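Local coordinates for protein putative sodium:solute symporter (Proteus mirabilis, PDB 5NV9) that couples the sodium gradient to uptake of N-acetylneuraminic acid across the bacterial inner membrane, letting the cell use this host sialic acid as an energy source, at residues P90-F95 / Q250-Q255; R121-L126 / G412-P417; V194-M199 / L318-E323; T213-A218 / L295-Q300. All coordinates share one frame; numbering follows the deposited sequence.

Contact 1: P90-F95 / Q250-Q255; sequences PLVFYF and QFTASQ
Val-92, where helix 89-102 leaves the membrane on the cytoplasmic side, fits its two methyls against Phe-251 and Thr-252 near the cytoplasmic end of helix 236-253, close to the sialic acid site. Its CG1 lies anti to the backbone N (chi1 175°), which brings that methyl to the main-chain oxygen: Val-92 CG1 is 3.7 Å from Phe-251 O. The oxygen is hydrogen-bonded by the hydroxyl of Tyr-261, so packing a methyl against it probably costs no hydrogen bond. The other branch meets carbon alone, Val-92 CG2 standing 4.0 Å from Thr-252 CG2 and 4.2 Å from Phe-251 CB. The LeuT fold has helices interrupted near the substrate; the passage from helix 236-253 through Ser-254 into the short helix 255-258 is consistent with such a break. The aromatic ring of Phe-251 turns away from Val-92 toward the substrate side, its side chain coming about 4 Å from that of Thr-58 and about 6 Å from the bound N-acetylneuraminic acid. Threonine suits its place by having two unlike branches: Thr-252 OG1 bonds back to Ile-248 O within its own helix, while CG2 gives Val-92 an apolar surface.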
loop_
_atom_site.group_PDB
_atom_site.type_symbol
_atom_site.label_atom_id
_atom_site.label_comp_id
_atom_site.label_asym_id
_atom_site.label_seq_id
_atom_site.Cartn_x
_atom_site.Cartn_y
_atom_site.Cartn_z
ATOM N N PRO A 90 -6.784 -17.022 2.601
ATOM C CA PRO A 90 -7.624 -18.127 2.123
ATOM C C PRO A 90 -9.111 -17.700 1.868
ATOM O O PRO A 90 -9.745 -18.102 0.861
ATOM C CB PRO A 90 -7.539 -19.144 3.266
ATOM C CG PRO A 90 -6.384 -18.711 4.115
ATOM C CD PRO A 90 -6.282 -17.253 3.959
ATOM N N LEU A 91 -9.618 -16.810 2.705
ATOM C CA LEU A 91 -10.961 -16.272 2.519
ATOM C C LEU A 91 -11.037 -15.455 1.208
ATOM O O LEU A 91 -12.048 -15.509 0.473
ATOM C CB LEU A 91 -11.312 -15.383 3.708
ATOM C CG LEU A 91 -11.361 -16.042 5.107
ATOM C CD1 LEU A 91 -12.332 -17.198 5.040
ATOM C CD2 LEU A 91 -10.005 -16.509 5.654
ATOM N N VAL A 92 -9.961 -14.705 0.892
ATOM C CA VAL A 92 -9.926 -13.940 -0.349
ATOM C C VAL A 92 -9.935 -14.906 -1.534
ATOM O O VAL A 92 -10.677 -14.726 -2.508
ATOM C CB VAL A 92 -8.669 -13.077 -0.432
ATOM C CG1 VAL A 92 -8.587 -12.381 -1.801
ATOM C CG2 VAL A 92 -8.615 -12.118 0.764
ATOM N N PHE A 93 -9.072 -15.917 -1.455
ATOM C CA PHE A 93 -8.964 -16.953 -2.485
ATOM C C PHE A 93 -10.281 -17.671 -2.753
ATOM O O PHE A 93 -10.671 -17.827 -3.893
ATOM C CB PHE A 93 -7.856 -17.959 -2.122
ATOM C CG PHE A 93 -7.559 -18.943 -3.205
ATOM C CD1 PHE A 93 -6.895 -18.535 -4.354
ATOM C CD2 PHE A 93 -7.962 -20.268 -3.081
ATOM C CE1 PHE A 93 -6.612 -19.428 -5.375
ATOM C CE2 PHE A 93 -7.676 -21.197 -4.088
ATOM C CZ PHE A 93 -7.016 -20.767 -5.254
ATOM N N TYR A 94 -10.940 -18.146 -1.716
ATOM C CA TYR A 94 -12.125 -18.930 -1.888
ATOM C C TYR A 94 -13.352 -18.123 -2.236
ATOM O O TYR A 94 -14.149 -18.579 -3.038
ATOM C CB TYR A 94 -12.384 -19.797 -0.650
ATOM C CG TYR A 94 -11.368 -20.907 -0.553
ATOM C CD1 TYR A 94 -11.173 -21.795 -1.641
ATOM C CD2 TYR A 94 -10.596 -21.095 0.600
ATOM C CE1 TYR A 94 -10.224 -22.807 -1.589
ATOM C CE2 TYR A 94 -9.644 -22.111 0.667
ATOM C CZ TYR A 94 -9.472 -22.969 -0.426
ATOM O OH TYR A 94 -8.523 -23.975 -0.394
ATOM N N PHE A 95 -13.516 -16.918 -1.689
ATOM C CA PHE A 95 -14.798 -16.217 -1.869
ATOM C C PHE A 95 -14.747 -15.082 -2.866
ATOM O O PHE A 95 -15.800 -14.787 -3.448
ATOM C CB PHE A 95 -15.330 -15.741 -0.534
ATOM C CG PHE A 95 -15.654 -16.864 0.398
ATOM C CD1 PHE A 95 -16.637 -17.779 0.073
ATOM C CD2 PHE A 95 -14.989 -17.012 1.603
ATOM C CE1 PHE A 95 -16.931 -18.844 0.921
ATOM C CE2 PHE A 95 -15.304 -18.041 2.470
ATOM C CZ PHE A 95 -16.263 -18.975 2.116
ATOM N N GLN A 250 -7.526 -3.850 1.919
ATOM C CA GLN A 250 -6.294 -3.935 1.042
ATOM C C GLN A 250 -6.368 -5.081 0.041
ATOM O O GLN A 250 -6.055 -4.899 -1.117
ATOM C CB GLN A 250 -5.036 -4.066 1.902
ATOM C CG GLN A 250 -3.689 -4.118 1.168
ATOM C CD GLN A 250 -3.373 -2.827 0.434
ATOM O OE1 GLN A 250 -2.644 -1.961 0.948
ATOM N NE2 GLN A 250 -3.936 -2.678 -0.772
ATOM N N PHE A 251 -6.854 -6.234 0.492
ATOM C CA PHE A 251 -6.859 -7.446 -0.296
ATOM C C PHE A 251 -8.123 -7.809 -1.040
ATOM O O PHE A 251 -8.046 -8.719 -1.879
ATOM C CB PHE A 251 -6.320 -8.615 0.576
ATOM C CG PHE A 251 -4.882 -8.421 0.950
ATOM C CD1 PHE A 251 -3.869 -8.832 0.092
ATOM C CD2 PHE A 251 -4.533 -7.750 2.127
ATOM C CE1 PHE A 251 -2.534 -8.615 0.412
ATOM C CE2 PHE A 251 -3.192 -7.523 2.459
ATOM C CZ PHE A 251 -2.201 -7.967 1.590
ATOM N N THR A 252 -9.241 -7.115 -0.788
ATOM C CA THR A 252 -10.524 -7.370 -1.502
ATOM C C THR A 252 -11.095 -6.169 -2.280
ATOM O O THR A 252 -11.819 -6.323 -3.250
ATOM C CB THR A 252 -11.624 -7.852 -0.538
ATOM O OG1 THR A 252 -11.968 -6.863 0.442
ATOM C CG2 THR A 252 -11.188 -9.115 0.175
ATOM N N ALA A 253 -10.806 -4.958 -1.828
ATOM C CA ALA A 253 -11.529 -3.780 -2.303
ATOM C C ALA A 253 -10.611 -2.754 -2.908
ATOM O O ALA A 253 -11.103 -1.734 -3.314
ATOM C CB ALA A 253 -12.336 -3.157 -1.153
ATOM N N SER A 254 -9.305 -3.042 -3.018
ATOM C CA SER A 254 -8.318 -2.064 -3.432
ATOM C C SER A 254 -7.691 -2.528 -4.744
ATOM O O SER A 254 -7.095 -3.600 -4.805
ATOM C CB SER A 254 -7.277 -1.905 -2.335
ATOM O OG SER A 254 -6.481 -0.780 -2.587
ATOM N N GLN A 255 -7.859 -1.720 -5.785
ATOM C CA GLN A 255 -7.447 -2.084 -7.126
ATOM C C GLN A 255 -5.960 -2.395 -7.271
ATOM O O GLN A 255 -5.598 -3.205 -8.129
ATOM C CB GLN A 255 -7.865 -0.974 -8.096
ATOM C CG GLN A 255 -7.377 -1.175 -9.547
ATOM C CD GLN A 255 -7.999 -2.354 -10.298
ATOM O OE1 GLN A 255 -8.844 -3.099 -9.766
ATOM N NE2 GLN A 255 -7.504 -2.593 -11.511
#

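Contact 2: R121-L126 / G412-P417; sequences RLFASL and GLMGGP
Phe-123 reaches from helix 118-151 to the selenomethionine Met-414 and to Pro-417, and its ring supplies the largest share of the surface buried here. From CB the chain leaves with CG anti to the backbone N (chi1 164°), and this turns the ring toward 412-417. CB, CG and the two delta carbons only span the distance; the touching begins at the epsilon carbons. On one flank Phe-123 CE1 is 3.9 Å from Met-414 SE, and on the other Phe-123 CE2 is 3.8 Å from Pro-417 CB. The far carbon joins both neighbours, Phe-123 CZ lying 3.9 Å from Met-414 SE. Both partners sit at the rim of the ring, near its plane. The selenium is 5.0 Å from the ring centroid and 80° off the ring normal, an edge-on Met-aromatic contact in which the weakly positive C-H rim probably meets the electron-rich selenium. Pro-417 lies near the beginning of helix 415-427, where a missing N-H is probably tolerated, and its compact ring gives the phenyl edge a rigid apolar wall. Helix 433-452 packs alongside, Ile-444 touching both Phe-123 and Met-414 and Ser-443 meeting Pro-417, while Arg-121 ties the start of helix 118-151 to Asp-358 and Glu-113 by salt bridges.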
loop_
_atom_site.group_PDB
_atom_site.type_symbol
_atom_site.label_atom_id
_atom_site.label_comp_id
_atom_site.label_asym_id
_atom_site.label_seq_id
_atom_site.Cartn_x
_atom_site.Cartn_y
_atom_site.Cartn_z
ATOM N N ARG A 121 -20.502 0.944 -8.150
ATOM C CA ARG A 121 -19.238 0.832 -8.865
ATOM C C ARG A 121 -18.514 2.167 -8.886
ATOM O O ARG A 121 -17.363 2.225 -8.514
ATOM C CB ARG A 121 -19.467 0.283 -10.264
ATOM C CG ARG A 121 -18.376 0.555 -11.269
ATOM C CD ARG A 121 -18.697 -0.204 -12.524
ATOM N NE ARG A 121 -17.586 -0.155 -13.455
ATOM C CZ ARG A 121 -17.636 -0.565 -14.734
ATOM N NH1 ARG A 121 -18.732 -1.046 -15.269
ATOM N NH2 ARG A 121 -16.554 -0.524 -15.474
ATOM N N LEU A 122 -19.209 3.241 -9.274
ATOM C CA LEU A 122 -18.620 4.546 -9.359
ATOM C C LEU A 122 -18.237 5.191 -8.038
ATOM O O LEU A 122 -17.196 5.950 -7.953
ATOM C CB LEU A 122 -19.555 5.484 -10.116
ATOM C CG LEU A 122 -19.636 5.250 -11.621
ATOM C CD1 LEU A 122 -20.754 6.074 -12.211
ATOM C CD2 LEU A 122 -18.324 5.629 -12.270
ATOM N N PHE A 123 -19.043 4.948 -7.007
ATOM C CA PHE A 123 -18.691 5.463 -5.709
ATOM C C PHE A 123 -17.341 4.848 -5.304
ATOM O O PHE A 123 -16.437 5.584 -4.864
ATOM C CB PHE A 123 -19.724 5.213 -4.640
ATOM C CG PHE A 123 -19.206 5.399 -3.240
ATOM C CD1 PHE A 123 -19.082 6.654 -2.690
ATOM C CD2 PHE A 123 -18.849 4.300 -2.470
ATOM C CE1 PHE A 123 -18.609 6.827 -1.407
ATOM C CE2 PHE A 123 -18.310 4.443 -1.194
ATOM C CZ PHE A 123 -18.225 5.715 -0.646
ATOM N N ALA A 124 -17.200 3.540 -5.489
ATOM C CA ALA A 124 -15.977 2.827 -5.087
ATOM C C ALA A 124 -14.748 3.211 -5.910
ATOM O O ALA A 124 -13.686 3.381 -5.347
ATOM C CB ALA A 124 -16.194 1.294 -5.089
ATOM N N SER A 125 -14.916 3.310 -7.239
ATOM C CA SER A 125 -13.870 3.665 -8.149
ATOM C C SER A 125 -13.315 5.101 -7.907
ATOM O O SER A 125 -12.095 5.315 -7.868
ATOM C CB SER A 125 -14.417 3.558 -9.568
ATOM O OG SER A 125 -13.404 3.717 -10.504
ATOM N N LEU A 126 -14.205 6.081 -7.733
ATOM C CA LEU A 126 -13.816 7.449 -7.426
ATOM C C LEU A 126 -13.137 7.529 -6.057
ATOM O O LEU A 126 -12.140 8.258 -5.896
ATOM C CB LEU A 126 -15.029 8.384 -7.503
ATOM C CG LEU A 126 -15.613 8.494 -8.908
ATOM C CD1 LEU A 126 -16.972 9.131 -8.859
ATOM C CD2 LEU A 126 -14.715 9.294 -9.852
ATOM N N GLY A 412 -9.838 9.224 2.715
ATOM C CA GLY A 412 -9.446 8.048 3.489
ATOM C C GLY A 412 -10.594 7.385 4.209
ATOM O O GLY A 412 -10.658 6.160 4.298
ATOM N N LEU A 413 -11.515 8.189 4.723
ATOM C CA LEU A 413 -12.665 7.640 5.376
ATOM C C LEU A 413 -13.556 6.791 4.436
ATOM O O LEU A 413 -14.341 5.955 4.926
ATOM C CB LEU A 413 -13.498 8.760 5.949
ATOM C CG LEU A 413 -12.864 9.643 7.031
ATOM C CD1 LEU A 413 -13.798 10.823 7.334
ATOM C CD2 LEU A 413 -12.615 8.798 8.255
HETATM N N MSE A 414 -13.459 7.000 3.123
HETATM C CA MSE A 414 -14.273 6.245 2.132
HETATM C C MSE A 414 -13.813 4.813 1.911
HETATM O O MSE A 414 -14.591 4.011 1.365
HETATM C CB MSE A 414 -14.449 6.911 0.771
HETATM C CG MSE A 414 -14.817 8.393 0.854
HETATM SE SE MSE A 414 -16.653 8.551 1.519
HETATM C CE MSE A 414 -16.270 9.279 3.336
ATOM N N GLY A 415 -12.630 4.441 2.411
ATOM C CA GLY A 415 -12.162 3.069 2.367
ATOM C C GLY A 415 -13.035 2.055 3.076
ATOM O O GLY A 415 -13.233 0.922 2.584
ATOM N N GLY A 416 -13.562 2.448 4.222
ATOM C CA GLY A 416 -14.508 1.632 4.949
ATOM C C GLY A 416 -15.742 1.301 4.107
ATOM O O GLY A 416 -16.043 0.123 3.861
ATOM N N PRO A 417 -16.464 2.328 3.640
ATOM C CA PRO A 417 -17.680 2.055 2.830
ATOM C C PRO A 417 -17.351 1.246 1.558
ATOM O O PRO A 417 -18.101 0.361 1.174
ATOM C CB PRO A 417 -18.220 3.464 2.518
ATOM C CG PRO A 417 -17.645 4.362 3.564
ATOM C CD PRO A 417 -16.306 3.759 3.928
#

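Contact 3: V194-M199 / L318-E323; sequences VLIFIM and LFIVTE
Ile-196 and Ile-320 meet end methyl to end methyl, Ile-196 CD1 lying 4.4 Å from Ile-320 CD1, on the buried apolar side of this contact. Each isoleucine extends at chi2 (161° in Ile-196), which carries the last methyl well away from its own helix. Ile-332 touches both side chains, and Ile-333, Ile-291 and Met-324 add further apolar surface, a setting in which branched hydrocarbon is well suited because the neighbours named are themselves apolar. The second touch is equally loose. There the edge of the Phe-319 ring faces the main chain: Met-199 O lies near the ring plane, 4.5 Å from Phe-319 CZ, and the selenomethionine side chain of Met-199 stays a little beyond ordinary contact distance. The close packing comes from around the ring: Glu-323 CB covers one face, 3.7 Å above its centre, and Tyr-298 adds an edge-to-face ring pair. On the exposed flank of the short helix polar chemistry takes over: Thr-322 OG1 gives a hydrogen bond to Leu-318 O at 2.6 Å, from 41° out of the carbonyl plane, while the backbone N of Thr-322 reaches that oxygen from the opposite face. A threonine can thus stand at the surface with its hydroxyl already engaged. Helix 315-323 lies in the periplasmic connection between helices 267-301 and 328-361; a helical extracellular segment leaning on the transmembrane bundle is a familiar feature of LeuT-fold transporters, and here it rests against the periplasmic end of helix 155-203.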
loop_
_atom_site.group_PDB
_atom_site.type_symbol
_atom_site.label_atom_id
_atom_site.label_comp_id
_atom_site.label_asym_id
_atom_site.label_seq_id
_atom_site.Cartn_x
_atom_site.Cartn_y
_atom_site.Cartn_z
ATOM N N VAL A 194 17.071 -6.766 6.083
ATOM C CA VAL A 194 17.819 -7.813 6.790
ATOM C C VAL A 194 19.274 -7.313 7.071
ATOM O O VAL A 194 19.877 -7.579 8.151
ATOM C CB VAL A 194 17.843 -9.094 5.971
ATOM C CG1 VAL A 194 18.861 -10.064 6.520
ATOM C CG2 VAL A 194 16.461 -9.708 5.936
ATOM N N LEU A 195 19.814 -6.573 6.104
ATOM C CA LEU A 195 21.190 -6.151 6.171
ATOM C C LEU A 195 21.362 -5.055 7.237
ATOM O O LEU A 195 22.371 -5.008 7.915
ATOM C CB LEU A 195 21.641 -5.643 4.802
ATOM C CG LEU A 195 23.125 -5.284 4.757
ATOM C CD1 LEU A 195 24.037 -6.500 4.965
ATOM C CD2 LEU A 195 23.369 -4.597 3.445
ATOM N N ILE A 196 20.393 -4.147 7.327
ATOM C CA ILE A 196 20.346 -3.083 8.399
ATOM C C ILE A 196 20.328 -3.753 9.769
ATOM O O ILE A 196 21.106 -3.410 10.665
ATOM C CB ILE A 196 19.113 -2.178 8.275
ATOM C CG1 ILE A 196 19.195 -1.297 7.005
ATOM C CG2 ILE A 196 18.994 -1.301 9.512
ATOM C CD1 ILE A 196 17.875 -0.714 6.540
ATOM N N PHE A 197 19.445 -4.716 9.923
ATOM C CA PHE A 197 19.366 -5.430 11.184
ATOM C C PHE A 197 20.753 -6.016 11.586
ATOM O O PHE A 197 21.268 -5.733 12.658
ATOM C CB PHE A 197 18.322 -6.558 11.153
ATOM C CG PHE A 197 18.196 -7.246 12.479
ATOM C CD1 PHE A 197 17.753 -6.538 13.587
ATOM C CD2 PHE A 197 18.591 -8.554 12.629
ATOM C CE1 PHE A 197 17.651 -7.164 14.821
ATOM C CE2 PHE A 197 18.528 -9.180 13.853
ATOM C CZ PHE A 197 18.063 -8.488 14.967
ATOM N N ILE A 198 21.316 -6.811 10.717
ATOM C CA ILE A 198 22.635 -7.400 10.925
ATOM C C ILE A 198 23.742 -6.433 11.375
ATOM O O ILE A 198 24.477 -6.723 12.346
ATOM C CB ILE A 198 23.080 -8.160 9.658
ATOM C CG1 ILE A 198 22.219 -9.418 9.532
ATOM C CG2 ILE A 198 24.571 -8.549 9.750
ATOM C CD1 ILE A 198 22.217 -9.990 8.141
HETATM N N MSE A 199 23.839 -5.310 10.671
HETATM C CA MSE A 199 24.781 -4.285 10.961
HETATM C C MSE A 199 24.575 -3.657 12.309
HETATM O O MSE A 199 25.575 -3.320 12.978
HETATM C CB MSE A 199 24.744 -3.176 9.899
HETATM C CG MSE A 199 25.009 -3.820 8.508
HETATM SE SE MSE A 199 26.441 -2.913 7.468
HETATM C CE MSE A 199 27.708 -3.102 8.975
ATOM N N LEU A 318 19.234 8.327 10.100
ATOM C CA LEU A 318 20.422 8.774 10.793
ATOM C C LEU A 318 21.428 7.681 10.935
ATOM O O LEU A 318 22.600 7.889 10.578
ATOM C CB LEU A 318 20.080 9.297 12.191
ATOM C CG LEU A 318 21.349 9.828 12.888
ATOM C CD1 LEU A 318 21.783 11.114 12.201
ATOM C CD2 LEU A 318 21.137 10.034 14.376
ATOM N N PHE A 319 21.004 6.530 11.468
ATOM C CA PHE A 319 21.878 5.356 11.530
ATOM C C PHE A 319 22.447 4.920 10.178
ATOM O O PHE A 319 23.639 4.631 10.067
ATOM C CB PHE A 319 21.190 4.170 12.176
ATOM C CG PHE A 319 22.073 2.968 12.349
ATOM C CD1 PHE A 319 22.236 2.043 11.327
ATOM C CD2 PHE A 319 22.753 2.747 13.532
ATOM C CE1 PHE A 319 23.064 0.938 11.490
ATOM C CE2 PHE A 319 23.584 1.628 13.704
ATOM C CZ PHE A 319 23.728 0.729 12.693
ATOM N N ILE A 320 21.623 4.898 9.152
ATOM C CA ILE A 320 22.101 4.485 7.850
ATOM C C ILE A 320 23.225 5.361 7.335
ATOM O O ILE A 320 24.239 4.868 6.873
ATOM C CB ILE A 320 20.995 4.476 6.796
ATOM C CG1 ILE A 320 19.964 3.380 7.149
ATOM C CG2 ILE A 320 21.596 4.289 5.396
ATOM C CD1 ILE A 320 18.575 3.680 6.592
ATOM N N VAL A 321 23.029 6.661 7.418
ATOM C CA VAL A 321 23.951 7.564 6.796
ATOM C C VAL A 321 25.194 7.778 7.658
ATOM O O VAL A 321 26.277 8.088 7.102
ATOM C CB VAL A 321 23.246 8.870 6.469
ATOM C CG1 VAL A 321 24.214 9.930 6.040
ATOM C CG2 VAL A 321 22.245 8.604 5.339
ATOM N N THR A 322 25.071 7.596 8.970
ATOM C CA THR A 322 26.194 7.850 9.856
ATOM C C THR A 322 26.927 6.585 10.180
ATOM O O THR A 322 28.095 6.662 10.485
ATOM C CB THR A 322 25.797 8.560 11.189
ATOM O OG1 THR A 322 24.841 7.774 11.933
ATOM C CG2 THR A 322 25.221 9.915 10.920
ATOM N N GLU A 323 26.281 5.418 10.150
ATOM C CA GLU A 323 26.964 4.185 10.618
ATOM C C GLU A 323 27.183 3.068 9.612
ATOM O O GLU A 323 27.774 2.042 9.970
ATOM C CB GLU A 323 26.204 3.512 11.767
ATOM C CG GLU A 323 25.911 4.386 12.982
ATOM C CD GLU A 323 27.108 4.863 13.749
ATOM O OE1 GLU A 323 28.206 4.276 13.617
ATOM O OE2 GLU A 323 26.921 5.819 14.535
#

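Contact 4: T213-A218 / L295-Q300; sequences TTTAQA and LFVYYQ
Thr-214, Phe-296 and Val-297 hold most of the surface buried where helix 207-217 lies across helix 267-301. The axes of 213-217 and 295-300 run nearly perpendicular, at 99°, and approach to 10.1 Å, so the meeting is a small patch, not a long seam. Val-297 is at its middle: CG2 of Val-297 is 3.8 Å from Thr-214 CB and 3.9 Å from Thr-214 CG2. That methyl points at the threonine because the other branch, CG1, takes the position opposite the main-chain nitrogen (chi1 -179°). The ring of Phe-296 comes in beside it, with Phe-296 CE2 4.2 Å from Thr-214 CG2 in an oblique approach. Gln-300 CG lies over one face of this phenyl group, and Lys-220 makes a cation-pi contact with it, a pairing that suits an aromatic residue near the periplasmic surface. At the side, Thr-215 OG1 passes 4.1 Å from Val-297 CG2. Both threonine hydroxyls bond backward in their own helix, Thr-214 OG1 to Glu-210 O and Thr-215 OG1 to Ile-211 O, and are thus satisfied without help from helix 267-301. With no hydrogen bond between the two segments, the contact rests mainly on van der Waals packing of apolar atoms, which probably makes it tolerant of small shifts.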
loop_
_atom_site.group_PDB
_atom_site.type_symbol
_atom_site.label_atom_id
_atom_site.label_comp_id
_atom_site.label_asym_id
_atom_site.label_seq_id
_atom_site.Cartn_x
_atom_site.Cartn_y
_atom_site.Cartn_z
ATOM N N THR A 213 17.285 -9.041 25.146
ATOM C CA THR A 213 17.155 -8.973 26.609
ATOM C C THR A 213 16.787 -7.604 27.066
ATOM O O THR A 213 15.855 -7.466 27.889
ATOM C CB THR A 213 18.470 -9.397 27.287
ATOM O OG1 THR A 213 18.515 -10.806 27.229
ATOM C CG2 THR A 213 18.538 -9.009 28.756
ATOM N N THR A 214 17.486 -6.601 26.525
ATOM C CA THR A 214 17.172 -5.221 26.858
ATOM C C THR A 214 15.732 -4.866 26.430
ATOM O O THR A 214 14.950 -4.235 27.198
ATOM C CB THR A 214 18.099 -4.244 26.157
ATOM O OG1 THR A 214 19.444 -4.542 26.484
ATOM C CG2 THR A 214 17.775 -2.804 26.568
ATOM N N THR A 215 15.374 -5.277 25.215
ATOM C CA THR A 215 14.043 -5.021 24.731
ATOM C C THR A 215 12.997 -5.692 25.584
ATOM O O THR A 215 11.976 -5.076 25.887
ATOM C CB THR A 215 13.871 -5.404 23.231
ATOM O OG1 THR A 215 14.769 -4.648 22.446
ATOM C CG2 THR A 215 12.526 -5.081 22.769
ATOM N N ALA A 216 13.207 -6.964 25.916
ATOM C CA ALA A 216 12.233 -7.688 26.714
ATOM C C ALA A 216 12.144 -7.057 28.125
ATOM O O ALA A 216 11.054 -6.877 28.659
ATOM C CB ALA A 216 12.561 -9.174 26.783
ATOM N N GLN A 217 13.277 -6.646 28.682
ATOM C CA GLN A 217 13.319 -6.015 30.015
ATOM C C GLN A 217 12.627 -4.678 30.063
ATOM O O GLN A 217 12.063 -4.312 31.102
ATOM C CB GLN A 217 14.767 -5.794 30.476
ATOM C CG GLN A 217 15.325 -6.958 31.238
ATOM C CD GLN A 217 16.748 -6.680 31.685
ATOM O OE1 GLN A 217 17.476 -5.964 31.004
ATOM N NE2 GLN A 217 17.139 -7.219 32.847
ATOM N N ALA A 218 12.723 -3.907 28.973
ATOM C CA ALA A 218 11.975 -2.684 28.895
ATOM C C ALA A 218 10.451 -2.937 28.550
ATOM O O ALA A 218 9.723 -2.023 28.371
ATOM C CB ALA A 218 12.652 -1.733 27.875
ATOM N N LEU A 295 17.838 -0.329 17.197
ATOM C CA LEU A 295 18.313 1.038 17.226
ATOM C C LEU A 295 18.162 1.648 18.583
ATOM O O LEU A 295 18.958 2.516 18.946
ATOM C CB LEU A 295 17.573 1.921 16.223
ATOM C CG LEU A 295 17.923 1.693 14.738
ATOM C CD1 LEU A 295 17.013 2.432 13.843
ATOM C CD2 LEU A 295 19.338 2.066 14.412
ATOM N N PHE A 296 17.070 1.260 19.270
ATOM C CA PHE A 296 16.791 1.678 20.618
ATOM C C PHE A 296 17.933 1.245 21.544
ATOM O O PHE A 296 18.441 2.060 22.335
ATOM C CB PHE A 296 15.463 1.093 21.079
ATOM C CG PHE A 296 15.305 1.087 22.544
ATOM C CD1 PHE A 296 15.058 2.246 23.204
ATOM C CD2 PHE A 296 15.410 -0.082 23.238
ATOM C CE1 PHE A 296 14.927 2.278 24.580
ATOM C CE2 PHE A 296 15.293 -0.068 24.623
ATOM C CZ PHE A 296 15.061 1.111 25.294
ATOM N N VAL A 297 18.320 -0.037 21.458
ATOM C CA VAL A 297 19.462 -0.537 22.226
ATOM C C VAL A 297 20.752 0.170 21.826
ATOM O O VAL A 297 21.523 0.590 22.684
ATOM C CB VAL A 297 19.590 -2.039 22.158
ATOM C CG1 VAL A 297 20.774 -2.501 22.981
ATOM C CG2 VAL A 297 18.321 -2.672 22.678
ATOM N N TYR A 298 20.972 0.365 20.527
ATOM C CA TYR A 298 22.160 1.001 20.100
ATOM C C TYR A 298 22.279 2.428 20.631
ATOM O O TYR A 298 23.348 2.800 21.091
ATOM C CB TYR A 298 22.316 0.971 18.581
ATOM C CG TYR A 298 23.551 1.691 18.060
ATOM C CD1 TYR A 298 24.821 1.086 18.063
ATOM C CD2 TYR A 298 23.453 2.971 17.555
ATOM C CE1 TYR A 298 25.940 1.761 17.589
ATOM C CE2 TYR A 298 24.557 3.641 17.085
ATOM C CZ TYR A 298 25.789 3.041 17.075
ATOM O OH TYR A 298 26.845 3.792 16.550
ATOM N N TYR A 299 21.217 3.236 20.591
ATOM C CA TYR A 299 21.374 4.606 21.051
ATOM C C TYR A 299 21.261 4.792 22.574
ATOM O O TYR A 299 21.564 5.866 23.065
ATOM C CB TYR A 299 20.440 5.555 20.259
ATOM C CG TYR A 299 20.922 5.745 18.850
ATOM C CD1 TYR A 299 22.039 6.556 18.565
ATOM C CD2 TYR A 299 20.274 5.147 17.795
ATOM C CE1 TYR A 299 22.503 6.727 17.259
ATOM C CE2 TYR A 299 20.689 5.341 16.487
ATOM C CZ TYR A 299 21.821 6.117 16.198
ATOM O OH TYR A 299 22.252 6.240 14.873
ATOM N N GLN A 300 20.819 3.764 23.308
ATOM C CA GLN A 300 20.961 3.689 24.743
ATOM C C GLN A 300 22.415 3.383 25.134
ATOM O O GLN A 300 22.846 3.798 26.177
ATOM C CB GLN A 300 20.097 2.580 25.308
ATOM C CG GLN A 300 18.608 2.891 25.292
ATOM C CD GLN A 300 18.247 4.012 26.242
ATOM O OE1 GLN A 300 17.957 5.103 25.831
ATOM N NE2 GLN A 300 18.276 3.731 27.506
#

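The four contacts form two groups within one LeuT-fold chain. Contacts 1 and 2 have centres 16 Å apart without touching; contacts 3 and 4 are also 16 Å apart but do touch, since helix 267-301 of contact 4 packs on helix 315-323 of contact 3, with Phe-319 CG 3.5 Å from Leu-295 CD2. Between the groups the centres are 35 to 42 Å apart. Along the chain contact 4 is nested inside contact 3 and contact 3 inside contact 2, whereas contact 1 crosses all three. Remote parts of the sequence are thus interwoven: contact 1 borders the substrate region, while contacts 3 and 4 join periplasmic helices to the membrane bundle.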